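Local coordinates for oligogalacturonate lyase (Vibrio parahaemolyticus RIMD 2210633, PDB 3C5M), which probably cleaves oligogalacturonides left from pectin breakdown by beta-elimination, on a seven-bladed beta-propeller that holds a manganese ion, at residues Asp215-Leu220 against Thr241-Ile246; Asp263-Lys268 against Asn276-Val281; Pro320-Leu325 against Lys334-Ser339. All coordinates share one frame; numbering follows the deposited sequence.

Contact 1 of 3, residues Asp215-Leu220 against Thr241-Ile246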
loop_
_atom_site.group_PDB
_atom_site.type_symbol
_atom_site.label_atom_id
_atom_site.label_comp_id
_atom_site.label_asym_id
_atom_site.label_seq_id
_atom_site.Cartn_x
_atom_site.Cartn_y
_atom_site.Cartn_z
ATOM N N ASP A 215 -11.908 -18.344 8.108
ATOM C CA ASP A 215 -10.979 -19.145 8.911
ATOM C C ASP A 215 -9.802 -18.348 9.470
ATOM O O ASP A 215 -9.545 -18.378 10.673
ATOM C CB ASP A 215 -10.461 -20.346 8.099
ATOM C CG ASP A 215 -10.049 -19.977 6.675
ATOM O OD1 ASP A 215 -9.448 -20.831 5.989
ATOM O OD2 ASP A 215 -10.329 -18.845 6.232
ATOM N N ALA A 216 -9.090 -17.650 8.589
ATOM C CA ALA A 216 -7.953 -16.815 8.964
ATOM C C ALA A 216 -7.371 -16.205 7.701
ATOM O O ALA A 216 -7.458 -16.799 6.627
ATOM C CB ALA A 216 -6.897 -17.646 9.680
ATOM N N ARG A 217 -6.790 -15.017 7.811
ATOM C CA ARG A 217 -6.201 -14.399 6.632
ATOM C C ARG A 217 -4.684 -14.372 6.698
ATOM O O ARG A 217 -4.019 -14.325 5.673
ATOM C CB ARG A 217 -6.740 -12.986 6.436
ATOM C CG ARG A 217 -6.709 -12.089 7.659
ATOM C CD ARG A 217 -6.556 -10.645 7.192
ATOM N NE ARG A 217 -7.359 -10.389 5.997
ATOM C CZ ARG A 217 -7.070 -9.479 5.072
ATOM N NH1 ARG A 217 -5.990 -8.729 5.196
ATOM N NH2 ARG A 217 -7.859 -9.324 4.015
HETATM N N MSE A 218 -4.142 -14.412 7.909
HETATM C CA MSE A 218 -2.702 -14.393 8.090
HETATM C C MSE A 218 -2.084 -15.660 7.510
HETATM O O MSE A 218 -1.861 -16.626 8.235
HETATM C CB MSE A 218 -2.360 -14.309 9.584
HETATM C CG MSE A 218 -2.923 -13.088 10.343
HETATM SE SE MSE A 218 -2.048 -11.388 9.915
HETATM C CE MSE A 218 -3.287 -10.863 8.514
ATOM N N TRP A 219 -1.810 -15.676 6.214
ATOM C CA TRP A 219 -1.201 -16.859 5.624
ATOM C C TRP A 219 0.214 -16.642 5.111
ATOM O O TRP A 219 0.624 -15.515 4.820
ATOM C CB TRP A 219 -2.061 -17.406 4.494
ATOM C CG TRP A 219 -3.292 -18.073 4.959
ATOM C CD1 TRP A 219 -4.503 -17.499 5.186
ATOM C CD2 TRP A 219 -3.441 -19.461 5.257
ATOM N NE1 TRP A 219 -5.405 -18.446 5.602
ATOM C CE2 TRP A 219 -4.778 -19.662 5.652
ATOM C CE3 TRP A 219 -2.575 -20.558 5.222
ATOM C CZ2 TRP A 219 -5.270 -20.914 6.015
ATOM C CZ3 TRP A 219 -3.063 -21.805 5.583
ATOM C CH2 TRP A 219 -4.399 -21.971 5.972
ATOM N N LEU A 220 0.952 -17.745 5.005
ATOM C CA LEU A 220 2.342 -17.746 4.534
ATOM C C LEU A 220 2.585 -19.021 3.722
ATOM O O LEU A 220 1.959 -20.045 3.967
ATOM C CB LEU A 220 3.304 -17.696 5.730
ATOM C CG LEU A 220 4.326 -16.560 5.770
ATOM C CD1 LEU A 220 3.593 -15.229 5.737
ATOM C CD2 LEU A 220 5.196 -16.663 7.028
ATOM N N THR A 241 -6.019 -8.030 10.811
ATOM C CA THR A 241 -6.068 -7.294 9.558
ATOM C C THR A 241 -4.982 -6.239 9.461
ATOM O O THR A 241 -4.235 -6.022 10.406
ATOM C CB THR A 241 -7.422 -6.598 9.394
ATOM O OG1 THR A 241 -7.480 -5.966 8.107
ATOM C CG2 THR A 241 -7.612 -5.555 10.490
ATOM N N HIS A 242 -4.905 -5.582 8.312
ATOM C CA HIS A 242 -3.912 -4.545 8.105
ATOM C C HIS A 242 -2.501 -5.099 8.098
ATOM O O HIS A 242 -1.548 -4.357 8.321
ATOM C CB HIS A 242 -3.999 -3.489 9.203
ATOM C CG HIS A 242 -5.332 -2.822 9.302
ATOM N ND1 HIS A 242 -6.053 -2.433 8.195
ATOM C CD2 HIS A 242 -6.050 -2.425 10.378
ATOM C CE1 HIS A 242 -7.160 -1.824 8.584
ATOM N NE2 HIS A 242 -7.181 -1.805 9.904
ATOM N N GLU A 243 -2.356 -6.394 7.837
ATOM C CA GLU A 243 -1.035 -7.021 7.833
ATOM C C GLU A 243 -0.094 -6.407 6.793
ATOM O O GLU A 243 -0.513 -5.984 5.710
ATOM C CB GLU A 243 -1.156 -8.534 7.581
ATOM C CG GLU A 243 -1.413 -8.924 6.123
ATOM C CD GLU A 243 -2.893 -8.947 5.751
ATOM O OE1 GLU A 243 -3.689 -8.198 6.354
ATOM O OE2 GLU A 243 -3.256 -9.713 4.834
ATOM N N PHE A 244 1.183 -6.364 7.131
ATOM C CA PHE A 244 2.173 -5.826 6.221
ATOM C C PHE A 244 3.585 -6.186 6.705
ATOM O O PHE A 244 3.867 -6.188 7.899
ATOM C CB PHE A 244 2.005 -4.304 6.101
ATOM C CG PHE A 244 2.434 -3.542 7.323
ATOM C CD1 PHE A 244 3.743 -3.084 7.445
ATOM C CD2 PHE A 244 1.536 -3.293 8.358
ATOM C CE1 PHE A 244 4.152 -2.389 8.577
ATOM C CE2 PHE A 244 1.935 -2.599 9.501
ATOM C CZ PHE A 244 3.241 -2.144 9.613
ATOM N N TRP A 245 4.455 -6.518 5.763
ATOM C CA TRP A 245 5.822 -6.868 6.083
ATOM C C TRP A 245 6.529 -5.609 6.521
ATOM O O TRP A 245 6.312 -4.543 5.951
ATOM C CB TRP A 245 6.537 -7.424 4.849
ATOM C CG TRP A 245 6.254 -8.852 4.548
ATOM C CD1 TRP A 245 5.735 -9.361 3.393
ATOM C CD2 TRP A 245 6.481 -9.964 5.412
ATOM N NE1 TRP A 245 5.622 -10.723 3.485
ATOM C CE2 TRP A 245 6.072 -11.124 4.718
ATOM C CE3 TRP A 245 6.989 -10.097 6.708
ATOM C CZ2 TRP A 245 6.156 -12.406 5.280
ATOM C CZ3 TRP A 245 7.072 -11.370 7.266
ATOM C CH2 TRP A 245 6.657 -12.505 6.552
ATOM N N ILE A 246 7.359 -5.714 7.547
ATOM C CA ILE A 246 8.121 -4.557 7.967
ATOM C C ILE A 246 9.251 -4.509 6.940
ATOM O O ILE A 246 9.865 -5.522 6.652
ATOM C CB ILE A 246 8.672 -4.752 9.360
ATOM C CG1 ILE A 246 7.506 -4.843 10.345
ATOM C CG2 ILE A 246 9.617 -3.612 9.707
ATOM C CD1 ILE A 246 7.934 -4.990 11.765
#
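The guanidinium group of Arg217 meets the carboxylate of Glu243 at its edge and has Thr241 OG1 over one face. Glu243 OE1 lies close to the guanidinium plane, while the two planar groups stand almost perpendicular, at 86°. A second flat group, the Trp245 indole, receives Leu220 obliquely: CD1 of Leu220 lies 3.8 Å from Trp245 CZ2, close to the outer rim of the benzene ring.

The salt bridge between Arg217 NH1 and Glu243 OE1 is 2.6 Å long and bent, with 132° at the hydrogen, and it uses the syn lone pair of OE1. The other carboxylate oxygen, OE2 of Glu243, also lies near Arg217 NH1, at 2.9 Å. Arg217 reaches the carboxylate by a kinked chain, bent at chi3. Glu243 has CG between its backbone N and carbonyl carbon (chi1 77°) and a second bend at chi2, which folds the carboxylate back toward 215-220. Alongside it, Met218 (a selenomethionine), at the centre of an inverse gamma turn, lays its terminal CE on the aliphatic part of Glu243, nearest CB and close to CG, with SE behind it.

The contact joins neighbouring propeller blades, strand 219-222 of one and strand 238-245 of the next, with the manganese ion about 11 Å from the Thr241 side chain. Indole NE1 of Trp245 is bonded to Ile194 O, which ties its ring to the preceding blade as well. Arg217 has a second acidic partner, since NH2 forms a salt bridge with Glu208. Arg217 therefore probably offsets the charge of the buried Glu243 but shares its own charge with Glu208; Met218 lies against the carbon chain of Glu243, and Leu220 meets the indole farther along the seam.

Contact 2 of 3, residues Asp263-Lys268 against Asn276-Val281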
loop_
_atom_site.group_PDB
_atom_site.type_symbol
_atom_site.label_atom_id
_atom_site.label_comp_id
_atom_site.label_asym_id
_atom_site.label_seq_id
_atom_site.Cartn_x
_atom_site.Cartn_y
_atom_site.Cartn_z
ATOM N N ASP A 263 -10.522 -2.703 22.434
ATOM C CA ASP A 263 -9.167 -2.193 22.183
ATOM C C ASP A 263 -8.409 -2.970 21.120
ATOM O O ASP A 263 -8.302 -4.193 21.179
ATOM C CB ASP A 263 -8.340 -2.175 23.466
ATOM C CG ASP A 263 -8.597 -0.938 24.291
ATOM O OD1 ASP A 263 -9.730 -0.800 24.810
ATOM O OD2 ASP A 263 -7.673 -0.099 24.412
ATOM N N ARG A 264 -7.874 -2.233 20.158
ATOM C CA ARG A 264 -7.119 -2.807 19.060
ATOM C C ARG A 264 -5.637 -2.777 19.410
ATOM O O ARG A 264 -5.134 -1.772 19.900
ATOM C CB ARG A 264 -7.389 -1.993 17.795
ATOM C CG ARG A 264 -8.871 -1.886 17.465
ATOM C CD ARG A 264 -9.246 -0.482 17.015
ATOM N NE ARG A 264 -8.585 -0.091 15.769
ATOM C CZ ARG A 264 -8.774 -0.691 14.596
ATOM N NH1 ARG A 264 -8.127 -0.260 13.519
ATOM N NH2 ARG A 264 -9.607 -1.719 14.497
ATOM N N VAL A 265 -4.941 -3.883 19.174
ATOM C CA VAL A 265 -3.518 -3.939 19.482
ATOM C C VAL A 265 -2.669 -4.428 18.315
ATOM O O VAL A 265 -3.033 -5.376 17.622
ATOM C CB VAL A 265 -3.248 -4.837 20.706
ATOM C CG1 VAL A 265 -3.793 -4.181 21.949
ATOM C CG2 VAL A 265 -3.896 -6.190 20.516
ATOM N N ILE A 266 -1.536 -3.764 18.106
ATOM C CA ILE A 266 -0.621 -4.114 17.032
ATOM C C ILE A 266 0.170 -5.356 17.426
ATOM O O ILE A 266 0.532 -5.529 18.586
ATOM C CB ILE A 266 0.363 -2.976 16.754
ATOM C CG1 ILE A 266 -0.404 -1.682 16.482
ATOM C CG2 ILE A 266 1.247 -3.334 15.575
ATOM C CD1 ILE A 266 0.478 -0.463 16.271
ATOM N N TYR A 267 0.446 -6.210 16.450
ATOM C CA TYR A 267 1.173 -7.441 16.700
ATOM C C TYR A 267 2.280 -7.649 15.690
ATOM O O TYR A 267 2.153 -7.243 14.543
ATOM C CB TYR A 267 0.209 -8.628 16.628
ATOM C CG TYR A 267 -0.427 -9.016 17.939
ATOM C CD1 TYR A 267 0.222 -9.877 18.822
ATOM C CD2 TYR A 267 -1.678 -8.525 18.301
ATOM C CE1 TYR A 267 -0.361 -10.242 20.032
ATOM C CE2 TYR A 267 -2.267 -8.884 19.509
ATOM C CZ TYR A 267 -1.605 -9.741 20.367
ATOM O OH TYR A 267 -2.190 -10.105 21.557
ATOM N N LYS A 268 3.368 -8.277 16.125
ATOM C CA LYS A 268 4.493 -8.590 15.245
ATOM C C LYS A 268 4.662 -10.104 15.241
ATOM O O LYS A 268 4.771 -10.720 16.296
ATOM C CB LYS A 268 5.792 -7.944 15.745
ATOM C CG LYS A 268 6.021 -6.498 15.312
ATOM C CD LYS A 268 7.395 -5.982 15.777
ATOM C CE LYS A 268 7.643 -4.537 15.326
ATOM N NZ LYS A 268 8.866 -3.944 15.936
ATOM N N ASN A 276 3.928 -15.166 17.382
ATOM C CA ASN A 276 3.432 -13.797 17.448
ATOM C C ASN A 276 3.619 -13.177 18.828
ATOM O O ASN A 276 3.745 -13.880 19.824
ATOM C CB ASN A 276 1.952 -13.754 17.047
ATOM C CG ASN A 276 1.708 -14.318 15.652
ATOM O OD1 ASN A 276 1.941 -15.499 15.396
ATOM N ND2 ASN A 276 1.240 -13.472 14.747
ATOM N N GLU A 277 3.648 -11.852 18.876
ATOM C CA GLU A 277 3.815 -11.138 20.132
ATOM C C GLU A 277 3.290 -9.709 20.032
ATOM O O GLU A 277 3.552 -8.998 19.061
ATOM C CB GLU A 277 5.288 -11.122 20.549
ATOM C CG GLU A 277 6.236 -10.628 19.471
ATOM C CD GLU A 277 7.658 -10.475 19.977
ATOM O OE1 GLU A 277 7.894 -9.591 20.830
ATOM O OE2 GLU A 277 8.538 -11.241 19.526
ATOM N N GLU A 278 2.541 -9.302 21.049
ATOM C CA GLU A 278 1.959 -7.971 21.115
ATOM C C GLU A 278 3.053 -6.905 21.203
ATOM O O GLU A 278 4.088 -7.120 21.832
ATOM C CB GLU A 278 1.041 -7.895 22.335
ATOM C CG GLU A 278 0.319 -6.579 22.524
ATOM C CD GLU A 278 -0.507 -6.559 23.801
ATOM O OE1 GLU A 278 -1.382 -7.441 23.952
ATOM O OE2 GLU A 278 -0.279 -5.663 24.649
ATOM N N VAL A 279 2.819 -5.764 20.561
ATOM C CA VAL A 279 3.778 -4.666 20.569
ATOM C C VAL A 279 3.228 -3.427 21.278
ATOM O O VAL A 279 3.937 -2.792 22.060
ATOM C CB VAL A 279 4.197 -4.271 19.142
ATOM C CG1 VAL A 279 2.984 -3.885 18.340
ATOM C CG2 VAL A 279 5.184 -3.114 19.189
HETATM N N MSE A 280 1.974 -3.080 20.999
HETATM C CA MSE A 280 1.348 -1.928 21.639
HETATM C C MSE A 280 -0.104 -1.723 21.223
HETATM O O MSE A 280 -0.612 -2.421 20.346
HETATM C CB MSE A 280 2.136 -0.653 21.344
HETATM C CG MSE A 280 1.823 -0.004 20.009
HETATM SE SE MSE A 280 2.651 1.766 19.786
HETATM C CE MSE A 280 4.083 1.251 18.612
ATOM N N VAL A 281 -0.767 -0.766 21.866
ATOM C CA VAL A 281 -2.158 -0.452 21.560
ATOM C C VAL A 281 -2.242 0.170 20.183
ATOM O O VAL A 281 -1.229 0.496 19.575
ATOM C CB VAL A 281 -2.739 0.551 22.546
ATOM C CG1 VAL A 281 -2.660 -0.006 23.949
ATOM C CG2 VAL A 281 -1.981 1.869 22.440
#
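Tyr267 and Glu278 cross at an angle in this antiparallel beta hairpin, strands 264-269 and 276-281, which forms the last two strands of a four-stranded propeller blade. The phenol ring lies over the start of the Glu278 side chain: Glu278 CA sits over one ring face, and CB is 3.6 Å from Tyr267 CE1. Glu278 runs on with CG anti to its backbone N (chi1 -178°); CG stands above the ring plane near the rim, and the carboxylate lies beyond it. The carboxylate plane ends 88° from that of the ring, and OE1 stays 3.7 Å from Tyr267 OH, a proximity without a hydrogen bond. The same aromatic ring also has a cation-pi partner, Lys232.

On the opposite face of the hairpin, Ile266 and Met280 (a selenomethionine) lie side by side and point the same way, with Ile266 CD1 4.0 Å from Met280 CG. Together they form an apolar surface toward the next blade. Lys268 follows on this face with its chain fully extended, and its ammonium nitrogen makes a weak hydrogen bond to Gly294 O. Its neighbour across the strands, Glu277, crosses close to the backbone, with CG 3.5 Å from Lys268 O. Val265 instead packs on Ser256 and Phe258 of strand 252-258, the inward neighbour in the blade.

The backbone register slips by one residue at Val279, a beta bulge. Ile266 spans it with both of its polar atoms, N giving a bond to Met280 O (2.8 Å) and O receiving one from Val279 N (3.0 Å). Beyond the slip, Lys268 and Glu277 form a regular reciprocal pair, whose bonds differ in shape: Lys268 N points at Glu277 O almost straight (3.0 Å, 177°), whereas the return bond from Glu277 N to Lys268 O is clearly bent.

Contact 3 of 3, residues Pro320-Leu325 against Lys334-Ser339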
loop_
_atom_site.group_PDB
_atom_site.type_symbol
_atom_site.label_atom_id
_atom_site.label_comp_id
_atom_site.label_asym_id
_atom_site.label_seq_id
_atom_site.Cartn_x
_atom_site.Cartn_y
_atom_site.Cartn_z
ATOM N N PRO A 320 -9.280 13.482 12.699
ATOM C CA PRO A 320 -8.570 13.830 11.472
ATOM C C PRO A 320 -7.051 13.876 11.659
ATOM O O PRO A 320 -6.354 14.529 10.887
ATOM C CB PRO A 320 -9.133 15.204 11.160
ATOM C CG PRO A 320 -9.141 15.828 12.542
ATOM C CD PRO A 320 -9.736 14.700 13.394
ATOM N N PHE A 321 -6.529 13.191 12.668
ATOM C CA PHE A 321 -5.087 13.241 12.912
ATOM C C PHE A 321 -4.254 12.058 12.427
ATOM O O PHE A 321 -4.727 10.919 12.330
ATOM C CB PHE A 321 -4.793 13.435 14.409
ATOM C CG PHE A 321 -5.164 14.790 14.933
ATOM C CD1 PHE A 321 -6.400 15.001 15.541
ATOM C CD2 PHE A 321 -4.277 15.857 14.815
ATOM C CE1 PHE A 321 -6.747 16.253 16.028
ATOM C CE2 PHE A 321 -4.606 17.114 15.292
ATOM C CZ PHE A 321 -5.847 17.317 15.904
ATOM N N LEU A 322 -2.996 12.357 12.122
ATOM C CA LEU A 322 -2.037 11.353 11.704
ATOM C C LEU A 322 -1.274 10.992 12.968
ATOM O O LEU A 322 -0.946 11.864 13.767
ATOM C CB LEU A 322 -1.075 11.924 10.665
ATOM C CG LEU A 322 -1.570 11.899 9.218
ATOM C CD1 LEU A 322 -0.561 12.592 8.305
ATOM C CD2 LEU A 322 -1.802 10.455 8.794
ATOM N N TYR A 323 -0.989 9.712 13.157
ATOM C CA TYR A 323 -0.282 9.303 14.356
ATOM C C TYR A 323 1.106 8.746 14.107
ATOM O O TYR A 323 1.335 8.026 13.136
ATOM C CB TYR A 323 -1.112 8.270 15.107
ATOM C CG TYR A 323 -2.351 8.832 15.754
ATOM C CD1 TYR A 323 -2.369 9.141 17.118
ATOM C CD2 TYR A 323 -3.516 9.038 15.011
ATOM C CE1 TYR A 323 -3.516 9.634 17.729
ATOM C CE2 TYR A 323 -4.670 9.532 15.609
ATOM C CZ TYR A 323 -4.664 9.826 16.970
ATOM O OH TYR A 323 -5.795 10.315 17.583
ATOM N N VAL A 324 2.042 9.096 14.980
ATOM C CA VAL A 324 3.391 8.571 14.864
ATOM C C VAL A 324 3.678 7.766 16.131
ATOM O O VAL A 324 4.040 8.311 17.178
ATOM C CB VAL A 324 4.428 9.690 14.689
ATOM C CG1 VAL A 324 5.817 9.118 14.761
ATOM C CG2 VAL A 324 4.230 10.369 13.350
ATOM N N LEU A 325 3.479 6.456 16.027
ATOM C CA LEU A 325 3.703 5.553 17.138
ATOM C C LEU A 325 5.184 5.249 17.315
ATOM O O LEU A 325 5.939 5.154 16.352
ATOM C CB LEU A 325 2.933 4.247 16.928
ATOM C CG LEU A 325 1.403 4.327 16.861
ATOM C CD1 LEU A 325 0.989 5.061 15.601
ATOM C CD2 LEU A 325 0.800 2.923 16.868
ATOM N N LYS A 334 0.122 12.410 18.259
ATOM C CA LYS A 334 -0.435 13.106 17.105
ATOM C C LYS A 334 0.647 13.903 16.408
ATOM O O LYS A 334 1.264 14.757 17.028
ATOM C CB LYS A 334 -1.554 14.055 17.525
ATOM C CG LYS A 334 -2.811 13.375 18.043
ATOM C CD LYS A 334 -3.938 14.398 18.189
ATOM C CE LYS A 334 -5.242 13.769 18.670
ATOM N NZ LYS A 334 -5.169 13.192 20.053
ATOM N N LEU A 335 0.873 13.629 15.123
ATOM C CA LEU A 335 1.912 14.336 14.358
ATOM C C LEU A 335 1.362 15.672 13.896
ATOM O O LEU A 335 1.787 16.737 14.333
ATOM C CB LEU A 335 2.338 13.531 13.118
ATOM C CG LEU A 335 3.775 13.685 12.591
ATOM C CD1 LEU A 335 3.839 13.230 11.137
ATOM C CD2 LEU A 335 4.235 15.120 12.718
ATOM N N CYS A 336 0.415 15.601 12.979
ATOM C CA CYS A 336 -0.205 16.794 12.461
ATOM C C CYS A 336 -1.597 16.352 12.123
ATOM O O CYS A 336 -2.060 15.314 12.598
ATOM C CB CYS A 336 0.516 17.305 11.210
ATOM S SG CYS A 336 0.342 16.247 9.763
ATOM N N LYS A 337 -2.259 17.124 11.283
ATOM C CA LYS A 337 -3.623 16.815 10.923
ATOM C C LYS A 337 -3.746 16.644 9.414
ATOM O O LYS A 337 -3.194 17.434 8.662
ATOM C CB LYS A 337 -4.506 17.953 11.449
ATOM C CG LYS A 337 -5.982 17.673 11.476
ATOM C CD LYS A 337 -6.731 18.608 12.434
ATOM C CE LYS A 337 -6.648 20.086 12.032
ATOM N NZ LYS A 337 -5.369 20.728 12.459
ATOM N N HIS A 338 -4.441 15.595 8.976
ATOM C CA HIS A 338 -4.636 15.358 7.547
ATOM C C HIS A 338 -6.008 15.851 7.104
ATOM O O HIS A 338 -6.191 16.226 5.952
ATOM C CB HIS A 338 -4.454 13.861 7.191
ATOM C CG HIS A 338 -5.482 12.947 7.789
ATOM N ND1 HIS A 338 -6.809 12.957 7.406
ATOM C CD2 HIS A 338 -5.373 11.982 8.733
ATOM C CE1 HIS A 338 -7.470 12.037 8.091
ATOM N NE2 HIS A 338 -6.621 11.431 8.904
ATOM N N SER A 339 -6.965 15.855 8.030
ATOM C CA SER A 339 -8.326 16.329 7.755
ATOM C C SER A 339 -8.822 15.953 6.371
ATOM O O SER A 339 -9.073 16.823 5.539
ATOM C CB SER A 339 -8.404 17.856 7.900
ATOM O OG SER A 339 -8.139 18.273 9.230
#
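Lys334 reaches across the hairpin between two aromatic rings, Phe321 and Tyr323. From CB the chain leaves with CG anti to the carbonyl carbon (chi1 -68°), and CG passes 3.8 Å from Tyr323 CE1. CD then settles over the Phe321 ring, 3.6 Å from its centroid, as a CH-pi contact. CE lies between the two aromatics, 3.7 Å from Tyr323 OH. A bend at chi4 finishes the chain, leaving NZ 5.5 Å from the Phe321 centroid, at most a weak cation-pi attraction. The Tyr323 hydroxyl is bonded to Asp319 OD1.

Lys337 CD covers the opposite face of Phe321, 4.1 Å from the centroid, and Cys336 O lies at the ring edge. The phenyl ring is therefore clasped between two lysine chains that offer it methylene groups.

At the other end, Pro320 O is gripped twice, by His338 N (2.9 Å) and by Ser339 N (3.2 Å), the latter on a lone pair. That oxygen also stands over the centre of the His338 ring, while Leu322 CG touches the ring edge. His338 NE2 is bonded to Gly301 O, which fixes the imidazole from strand 296-301, on the other side of 321-326. Between Phe321 and Tyr323 the register shifts by one residue, a beta bulge.

Strand 321-326 runs between 296-301 and the blade's outermost strand, 334-337. Beyond them lies the next blade: Leu322 and His338 pack on Phe367 of strand 364-369, and Leu335 and Cys336 on Ala380 of strand 376-381.

Overall arrangement
Contacts 2 and 3 are hairpins, each closing a propeller blade through its last two strands; contact 1 instead spans two blades. Contact 1 is buried and gripped by one salt bridge plus apolar packing, whereas the hairpins rest on backbone ladders, each broken by a bulge, and are partly exposed, with charged chains lying over tyrosine or phenylalanine. Segments 241-246 and 263-268 belong to the same sheet, so contacts 1 and 2 touch, Ile246 meeting the chain of Lys268. Contact 2 meets contact 3 across the following seam through Ile266, Met280 and Leu325. Contacts 1 and 3 do not touch, their centres being about 25 Å apart.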